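Side-chain contacts in proteasome accessory factor B/C (PafBC) (Paenarthrobacter aurescens, PDB 6SJ9), which acts as a transcriptional regulator of the bacterial DNA damage response, probably binding DNA through its winged helix-turn-helix regions: residues D320-P325 and E650-I655; E519-P524 and E558-A563. One frame throughout, in Å; residues are numbered along the deposited sequence.

Contact 1. Residues D320-P325 and E650-I655; sequences DFDDAP and ETRAWI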
ATOM      1  N   ASP A 320      19.455 -11.989 -18.453  1.00 65.90           N
ATOM      2  CA  ASP A 320      20.071 -13.310 -18.326  1.00 68.18           C
ATOM      3  C   ASP A 320      19.070 -14.372 -17.876  1.00 71.14           C
ATOM      4  O   ASP A 320      19.128 -15.527 -18.337  1.00 71.67           O
ATOM      5  CB  ASP A 320      21.252 -13.239 -17.361  1.00 66.64           C
ATOM      6  CG  ASP A 320      22.379 -12.352 -17.887  1.00 69.38           C
ATOM      7  OD1 ASP A 320      22.338 -11.931 -19.072  1.00 70.57           O
ATOM      8  OD2 ASP A 320      23.257 -11.995 -17.079  1.00 71.36           O
ATOM      9  N   PHE A 321      18.170 -14.022 -16.949  1.00 66.26           N
ATOM     10  CA  PHE A 321      17.181 -15.005 -16.521  1.00 64.41           C
ATOM     11  C   PHE A 321      16.258 -15.392 -17.671  1.00 64.17           C
ATOM     12  O   PHE A 321      15.921 -16.570 -17.839  1.00 66.86           O
ATOM     13  CB  PHE A 321      16.407 -14.482 -15.318  1.00 63.76           C
ATOM     14  CG  PHE A 321      15.737 -15.563 -14.531  1.00 64.75           C
ATOM     15  CD1 PHE A 321      16.085 -16.898 -14.728  1.00 64.47           C
ATOM     16  CD2 PHE A 321      14.791 -15.248 -13.556  1.00 62.75           C
ATOM     17  CE1 PHE A 321      15.475 -17.902 -13.993  1.00 62.82           C
ATOM     18  CE2 PHE A 321      14.193 -16.244 -12.805  1.00 63.36           C
ATOM     19  CZ  PHE A 321      14.524 -17.573 -13.023  1.00 62.69           C
ATOM     20  N   ASP A 322      15.847 -14.422 -18.479  1.00 62.84           N
ATOM     21  CA  ASP A 322      15.055 -14.728 -19.659  1.00 64.97           C
ATOM     22  C   ASP A 322      15.846 -15.586 -20.658  1.00 73.80           C
ATOM     23  O   ASP A 322      15.251 -16.301 -21.481  1.00 75.14           O
ATOM     24  CB  ASP A 322      14.630 -13.391 -20.267  1.00 65.46           C
ATOM     25  CG  ASP A 322      13.822 -13.520 -21.500  1.00 69.18           C
ATOM     26  OD1 ASP A 322      14.289 -13.034 -22.548  1.00 72.81           O
ATOM     27  OD2 ASP A 322      12.705 -14.053 -21.418  1.00 71.03           O
ATOM     28  N   ASP A 323      17.184 -15.502 -20.625  1.00 75.00           N
ATOM     29  CA  ASP A 323      18.017 -16.350 -21.471  1.00 81.96           C
ATOM     30  C   ASP A 323      18.110 -17.782 -20.977  1.00 86.48           C
ATOM     31  O   ASP A 323      18.416 -18.679 -21.777  1.00 89.40           O
ATOM     32  CB  ASP A 323      19.412 -15.756 -21.633  1.00 80.64           C
ATOM     33  CG  ASP A 323      19.441 -14.722 -22.713  1.00 80.33           C
ATOM     34  OD1 ASP A 323      18.510 -14.771 -23.553  1.00 76.97           O
ATOM     35  OD2 ASP A 323      20.368 -13.877 -22.726  1.00 82.91           O
ATOM     36  N   ALA A 324      17.879 -18.010 -19.687  1.00 86.79           N
ATOM     37  CA  ALA A 324      18.012 -19.342 -19.127  1.00 88.24           C
ATOM     38  C   ALA A 324      16.958 -20.232 -19.774  1.00 89.87           C
ATOM     39  O   ALA A 324      15.948 -19.743 -20.283  1.00 91.36           O
ATOM     40  CB  ALA A 324      17.845 -19.309 -17.609  1.00 86.87           C
ATOM     41  N   PRO A 325      17.177 -21.532 -19.834  1.00 92.53           N
ATOM     42  CA  PRO A 325      16.169 -22.382 -20.470  1.00 93.45           C
ATOM     43  C   PRO A 325      14.905 -22.466 -19.621  1.00 88.35           C
ATOM     44  O   PRO A 325      14.919 -22.278 -18.403  1.00 83.16           O
ATOM     45  CB  PRO A 325      16.874 -23.735 -20.588  1.00 96.08           C
ATOM     46  CG  PRO A 325      17.892 -23.722 -19.442  1.00 95.49           C
ATOM     47  CD  PRO A 325      18.316 -22.292 -19.287  1.00 93.74           C
ATOM     48  N   GLU A 650       7.572  -9.119 -25.331  1.00 69.04           N
ATOM     49  CA  GLU A 650       7.303  -7.700 -25.159  1.00 77.42           C
ATOM     50  C   GLU A 650       8.056  -7.149 -23.946  1.00 75.18           C
ATOM     51  O   GLU A 650       8.470  -5.984 -23.955  1.00 73.93           O
ATOM     52  CB  GLU A 650       5.797  -7.500 -25.022  1.00 86.14           C
ATOM     53  CG  GLU A 650       5.316  -6.073 -25.152  1.00 96.14           C
ATOM     54  CD  GLU A 650       3.806  -5.951 -24.950  1.00104.02           C
ATOM     55  OE1 GLU A 650       3.081  -6.967 -25.100  1.00106.94           O
ATOM     56  OE2 GLU A 650       3.340  -4.826 -24.665  1.00106.97           O
ATOM     57  N   THR A 651       8.215  -7.969 -22.894  1.00 69.99           N
ATOM     58  CA  THR A 651       9.019  -7.595 -21.726  1.00 65.60           C
ATOM     59  C   THR A 651      10.517  -7.648 -22.034  1.00 65.65           C
ATOM     60  O   THR A 651      11.282  -6.783 -21.591  1.00 67.28           O
ATOM     61  CB  THR A 651       8.678  -8.510 -20.541  1.00 62.16           C
ATOM     62  OG1 THR A 651       7.455  -8.070 -19.943  1.00 60.21           O
ATOM     63  CG2 THR A 651       9.787  -8.499 -19.478  1.00 60.52           C
ATOM     64  N   ARG A 652      10.971  -8.669 -22.771  1.00 64.02           N
ATOM     65  CA  ARG A 652      12.382  -8.701 -23.146  1.00 68.89           C
ATOM     66  C   ARG A 652      12.778  -7.479 -23.967  1.00 72.66           C
ATOM     67  O   ARG A 652      13.917  -7.004 -23.867  1.00 73.23           O
ATOM     68  CB  ARG A 652      12.713  -9.997 -23.916  1.00 72.74           C
ATOM     69  CG  ARG A 652      14.198 -10.112 -24.376  1.00 73.07           C
ATOM     70  CD  ARG A 652      15.132  -9.908 -23.185  1.00 74.55           C
ATOM     71  NE  ARG A 652      16.546 -10.097 -23.480  1.00 74.80           N
ATOM     72  CZ  ARG A 652      17.153 -11.281 -23.514  1.00 76.58           C
ATOM     73  NH1 ARG A 652      16.449 -12.380 -23.262  1.00 77.21           N
ATOM     74  NH2 ARG A 652      18.456 -11.365 -23.797  1.00 75.13           N
ATOM     75  N   ALA A 653      11.868  -6.960 -24.790  1.00 73.44           N
ATOM     76  CA  ALA A 653      12.188  -5.767 -25.570  1.00 75.03           C
ATOM     77  C   ALA A 653      12.311  -4.527 -24.672  1.00 75.11           C
ATOM     78  O   ALA A 653      13.202  -3.678 -24.876  1.00 72.19           O
ATOM     79  CB  ALA A 653      11.133  -5.575 -26.663  1.00 72.53           C
ATOM     80  N   TRP A 654      11.434  -4.422 -23.658  1.00 72.71           N
ATOM     81  CA  TRP A 654      11.550  -3.351 -22.668  1.00 66.31           C
ATOM     82  C   TRP A 654      12.918  -3.395 -21.998  1.00 63.39           C
ATOM     83  O   TRP A 654      13.654  -2.395 -22.000  1.00 64.85           O
ATOM     84  CB  TRP A 654      10.407  -3.503 -21.668  1.00 67.97           C
ATOM     85  CG  TRP A 654      10.435  -2.707 -20.400  1.00 67.55           C
ATOM     86  CD1 TRP A 654      10.911  -3.110 -19.195  1.00 68.83           C
ATOM     87  CD2 TRP A 654       9.854  -1.416 -20.193  1.00 68.55           C
ATOM     88  NE1 TRP A 654      10.703  -2.130 -18.248  1.00 67.85           N
ATOM     89  CE2 TRP A 654      10.052  -1.081 -18.839  1.00 67.40           C
ATOM     90  CE3 TRP A 654       9.225  -0.492 -21.033  1.00 72.01           C
ATOM     91  CZ2 TRP A 654       9.640   0.132 -18.304  1.00 65.66           C
ATOM     92  CZ3 TRP A 654       8.814   0.703 -20.505  1.00 73.27           C
ATOM     93  CH2 TRP A 654       9.016   1.007 -19.140  1.00 69.22           C
ATOM     94  N   ILE A 655      13.317  -4.583 -21.519  1.00 60.85           N
ATOM     95  CA  ILE A 655      14.627  -4.744 -20.877  1.00 63.09           C
ATOM     96  C   ILE A 655      15.751  -4.434 -21.869  1.00 71.54           C
ATOM     97  O   ILE A 655      16.710  -3.716 -21.550  1.00 76.55           O
ATOM     98  CB  ILE A 655      14.778  -6.167 -20.303  1.00 60.02           C
ATOM     99  CG1 ILE A 655      13.771  -6.425 -19.173  1.00 60.07           C
ATOM    100  CG2 ILE A 655      16.203  -6.391 -19.815  1.00 61.28           C
ATOM    101  CD1 ILE A 655      13.596  -7.887 -18.809  1.00 60.68           C
TER
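Arg652 reaches from one helix to the C-terminal end of another, where Asp322 and Asp323 offer two successive carboxylates. Its CB starts toward them and lies 3.7 Å from Asp322 OD1. CG, set beside its own carbonyl carbon by a chi1 of 179°, and then CD keep to the same oxygen, CD at 3.3 Å, as the chain bends at chi2. NE turns to Asp656, one helical turn on in the same helix, in a salt bridge that helps fix the rotation of the guanidinium. Each helix follows the last strand of a four-stranded antiparallel sheet, 305-323 after 299-303 and 645-659 after 639-643, consistent with the ferredoxin-like fold of the two WCX domains, so the arginine joins the two copies. At the tip, NH1 forms salt bridges with both aspartates. The 2.4 Å modelled from NH1 to Asp322 OD1 is too short to be taken literally. Asp323 OD1, 3.2 Å from NH1, lies in the guanidinium plane, whereas NH1 approaches it from above the carboxylate plane. NH2 adds weak bonds to Asp323, that to OD2 measuring 3.3 Å. Arginine suits the place because its long chain carries a two-nitrogen edge that can serve both carboxylates, while Asp322 OD2 pairs with Arg648.

Contact 2. Residues E519-P524 and E558-A563; sequences ERDVDP and EPNGRA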
ATOM      1  N   GLU A 519     -22.292 -11.501 -20.508  1.00 57.17           N
ATOM      2  CA  GLU A 519     -23.647 -11.569 -19.992  1.00 53.86           C
ATOM      3  C   GLU A 519     -23.661 -12.520 -18.807  1.00 47.46           C
ATOM      4  O   GLU A 519     -23.159 -13.643 -18.911  1.00 44.24           O
ATOM      5  CB  GLU A 519     -24.616 -12.038 -21.095  1.00 56.05           C
ATOM      6  CG  GLU A 519     -26.083 -11.670 -20.846  1.00 59.67           C
ATOM      7  CD  GLU A 519     -27.108 -12.200 -21.917  1.00 65.79           C
ATOM      8  OE1 GLU A 519     -26.948 -13.337 -22.481  1.00 66.97           O
ATOM      9  OE2 GLU A 519     -28.054 -11.421 -22.218  1.00 63.19           O
ATOM     10  N   ARG A 520     -24.248 -12.084 -17.695  1.00 41.49           N
ATOM     11  CA  ARG A 520     -24.170 -12.881 -16.492  1.00 39.74           C
ATOM     12  C   ARG A 520     -25.242 -12.456 -15.506  1.00 36.93           C
ATOM     13  O   ARG A 520     -25.627 -11.286 -15.466  1.00 35.68           O
ATOM     14  CB  ARG A 520     -22.814 -12.729 -15.824  1.00 40.27           C
ATOM     15  CG  ARG A 520     -22.491 -11.239 -15.642  1.00 44.76           C
ATOM     16  CD  ARG A 520     -21.141 -11.157 -15.032  1.00 45.49           C
ATOM     17  NE  ARG A 520     -20.141 -10.805 -15.966  1.00 41.94           N
ATOM     18  CZ  ARG A 520     -18.836 -10.880 -15.725  1.00 41.34           C
ATOM     19  NH1 ARG A 520     -18.023 -10.433 -16.645  1.00 43.45           N
ATOM     20  NH2 ARG A 520     -18.342 -11.395 -14.604  1.00 41.07           N
ATOM     21  N   ASP A 521     -25.691 -13.426 -14.703  1.00 35.03           N
ATOM     22  CA  ASP A 521     -26.591 -13.203 -13.575  1.00 33.80           C
ATOM     23  C   ASP A 521     -25.764 -12.840 -12.356  1.00 35.03           C
ATOM     24  O   ASP A 521     -24.772 -13.514 -12.070  1.00 35.00           O
ATOM     25  CB  ASP A 521     -27.413 -14.475 -13.281  1.00 36.00           C
ATOM     26  CG  ASP A 521     -28.449 -14.762 -14.400  1.00 36.30           C
ATOM     27  OD1 ASP A 521     -29.052 -13.815 -14.973  1.00 37.44           O
ATOM     28  OD2 ASP A 521     -28.615 -15.925 -14.709  1.00 40.84           O
ATOM     29  N   VAL A 522     -26.138 -11.763 -11.662  1.00 34.64           N
ATOM     30  CA  VAL A 522     -25.432 -11.330 -10.456  1.00 36.20           C
ATOM     31  C   VAL A 522     -26.411 -11.028  -9.323  1.00 37.49           C
ATOM     32  O   VAL A 522     -27.536 -10.568  -9.547  1.00 37.25           O
ATOM     33  CB  VAL A 522     -24.535 -10.097 -10.711  1.00 34.53           C
ATOM     34  CG1 VAL A 522     -23.708 -10.351 -11.870  1.00 31.61           C
ATOM     35  CG2 VAL A 522     -25.367  -8.840 -10.993  1.00 34.24           C
ATOM     36  N   ASP A 523     -25.954 -11.281  -8.093  1.00 35.13           N
ATOM     37  CA  ASP A 523     -26.633 -10.848  -6.884  1.00 34.44           C
ATOM     38  C   ASP A 523     -25.977  -9.542  -6.494  1.00 31.68           C
ATOM     39  O   ASP A 523     -24.854  -9.557  -5.973  1.00 38.12           O
ATOM     40  CB  ASP A 523     -26.495 -11.867  -5.742  1.00 33.78           C
ATOM     41  CG  ASP A 523     -27.053 -13.251  -6.095  1.00 38.06           C
ATOM     42  OD1 ASP A 523     -28.109 -13.358  -6.776  1.00 38.75           O
ATOM     43  OD2 ASP A 523     -26.470 -14.244  -5.600  1.00 42.35           O
ATOM     44  N   PRO A 524     -26.605  -8.399  -6.735  1.00 34.74           N
ATOM     45  CA  PRO A 524     -26.009  -7.120  -6.306  1.00 37.40           C
ATOM     46  C   PRO A 524     -25.928  -7.045  -4.789  1.00 39.26           C
ATOM     47  O   PRO A 524     -26.871  -7.386  -4.081  1.00 39.34           O
ATOM     48  CB  PRO A 524     -26.964  -6.063  -6.866  1.00 33.85           C
ATOM     49  CG  PRO A 524     -28.256  -6.776  -7.004  1.00 34.94           C
ATOM     50  CD  PRO A 524     -27.917  -8.217  -7.392  1.00 31.32           C
ATOM     51  N   GLU A 558     -31.053  -5.701 -15.904  1.00 45.50           N
ATOM     52  CA  GLU A 558     -32.456  -6.006 -15.840  1.00 46.24           C
ATOM     53  C   GLU A 558     -32.656  -7.094 -14.792  1.00 45.31           C
ATOM     54  O   GLU A 558     -31.970  -8.132 -14.823  1.00 40.77           O
ATOM     55  CB  GLU A 558     -33.059  -6.508 -17.171  1.00 52.72           C
ATOM     56  CG  GLU A 558     -32.500  -5.906 -18.433  1.00 70.80           C
ATOM     57  CD  GLU A 558     -33.166  -4.580 -18.821  1.00 83.68           C
ATOM     58  OE1 GLU A 558     -34.034  -4.097 -18.048  1.00 88.50           O
ATOM     59  OE2 GLU A 558     -32.819  -4.021 -19.903  1.00 86.49           O
ATOM     60  N   PRO A 559     -33.703  -6.970 -13.996  1.00 45.22           N
ATOM     61  CA  PRO A 559     -34.112  -8.092 -13.146  1.00 41.17           C
ATOM     62  C   PRO A 559     -34.377  -9.318 -14.008  1.00 36.75           C
ATOM     63  O   PRO A 559     -34.816  -9.224 -15.147  1.00 36.40           O
ATOM     64  CB  PRO A 559     -35.399  -7.587 -12.485  1.00 42.48           C
ATOM     65  CG  PRO A 559     -35.316  -6.033 -12.613  1.00 50.55           C
ATOM     66  CD  PRO A 559     -34.604  -5.802 -13.916  1.00 47.59           C
ATOM     67  N   ASN A 560     -34.117 -10.473 -13.455  1.00 38.76           N
ATOM     68  CA  ASN A 560     -34.392 -11.740 -14.138  1.00 43.02           C
ATOM     69  C   ASN A 560     -35.470 -12.518 -13.412  1.00 42.54           C
ATOM     70  O   ASN A 560     -35.641 -13.717 -13.650  1.00 37.61           O
ATOM     71  CB  ASN A 560     -33.135 -12.599 -14.272  1.00 44.08           C
ATOM     72  CG  ASN A 560     -32.557 -13.001 -12.909  1.00 41.25           C
ATOM     73  OD1 ASN A 560     -33.163 -12.760 -11.871  1.00 37.76           O
ATOM     74  ND2 ASN A 560     -31.432 -13.710 -12.934  1.00 39.42           N
ATOM     75  N   GLY A 561     -36.126 -11.877 -12.457  1.00 41.72           N
ATOM     76  CA  GLY A 561     -37.265 -12.451 -11.806  1.00 38.62           C
ATOM     77  C   GLY A 561     -36.909 -13.266 -10.605  1.00 39.44           C
ATOM     78  O   GLY A 561     -37.822 -13.656  -9.857  1.00 41.74           O
ATOM     79  N   ARG A 562     -35.625 -13.554 -10.391  1.00 31.61           N
ATOM     80  CA  ARG A 562     -35.255 -14.409  -9.266  1.00 35.67           C
ATOM     81  C   ARG A 562     -34.782 -13.563  -8.083  1.00 37.55           C
ATOM     82  O   ARG A 562     -34.231 -12.480  -8.276  1.00 36.67           O
ATOM     83  CB  ARG A 562     -34.210 -15.438  -9.690  1.00 38.11           C
ATOM     84  CG  ARG A 562     -34.840 -16.341 -10.781  1.00 44.76           C
ATOM     85  CD  ARG A 562     -33.902 -16.733 -11.871  1.00 51.25           C
ATOM     86  NE  ARG A 562     -34.495 -17.873 -12.620  1.00 60.72           N
ATOM     87  CZ  ARG A 562     -35.509 -17.793 -13.505  1.00 52.07           C
ATOM     88  NH1 ARG A 562     -36.145 -16.636 -13.774  1.00 49.74           N
ATOM     89  NH2 ARG A 562     -35.919 -18.886 -14.084  1.00 46.60           N
ATOM     90  N   ALA A 563     -34.935 -14.112  -6.868  1.00 35.16           N
ATOM     91  CA  ALA A 563     -34.355 -13.527  -5.670  1.00 39.01           C
ATOM     92  C   ALA A 563     -32.857 -13.772  -5.618  1.00 38.40           C
ATOM     93  O   ALA A 563     -32.363 -14.792  -6.106  1.00 35.90           O
ATOM     94  CB  ALA A 563     -34.954 -14.171  -4.392  1.00 36.86           C
TER
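Asp521 and Asn560 meet through a single weak hydrogen bond, made across the intervening strand 503-510 rather than between neighbouring strands. Walking along 558-563, Glu558 still belongs to the sheet, its backbone hydrogen-bonded to Arg506 of that middle strand. Pro559 leads on to Asn560, whose CB is directed toward 519-524. The amide nitrogen ND2 lies 3.1 Å from Asp521 OD1, with a bent N-H...O angle of 147°, and the carboxylate and amide planes are turned 67° apart. The stronger partner of ND2 is Gln504 OE1, on the strand between; Gln504 NE2 in turn donates to Asp523 OD1, so this glutamine links Asn560 to Asp523. Asparagine suits the place because it can give and accept at once. A chi1 of 62° folds its CG between the backbone N and the carbonyl carbon, and OD1 then accepts from Arg562 N at 3.0 Å, closing an Asx turn. At the corner, Gly561 takes a positive phi, and having no CB it avoids crowding against Asn560 O. Arg562 bends back over the turn, its NH1 3.0 Å from Asn560 O and nearly in line with that carbonyl, a second bond across the corner. Near the corner, then, Asn560 closes a side-chain turn while its ND2 bonds to Gln504 on the adjacent strand and weakly to Asp521 on the next, within the five-stranded antiparallel sheet, preceded by helix 489-501, that is consistent with the Sm-like fold of the WYL domain.

How the contacts relate
From the N terminus the chain passes through the first WYL and WCX domains and reaches residues 320-325 at the end of helix 305-323, the first half of contact 1. It then runs through the PafC helix-turn-helix region into the second WYL domain. There contact 2 closes a short loop of 33 residues, largely strand, within one sheet. Within the second WCX domain, after its last strand, helix 645-659 completes contact 1, spanning 324 residues. Contact 2 is therefore nested within contact 1, and the two do not cross. Their centres lie 45 Å apart and their nearest atoms about 23 Å: one joins domains, the other strands of a single domain.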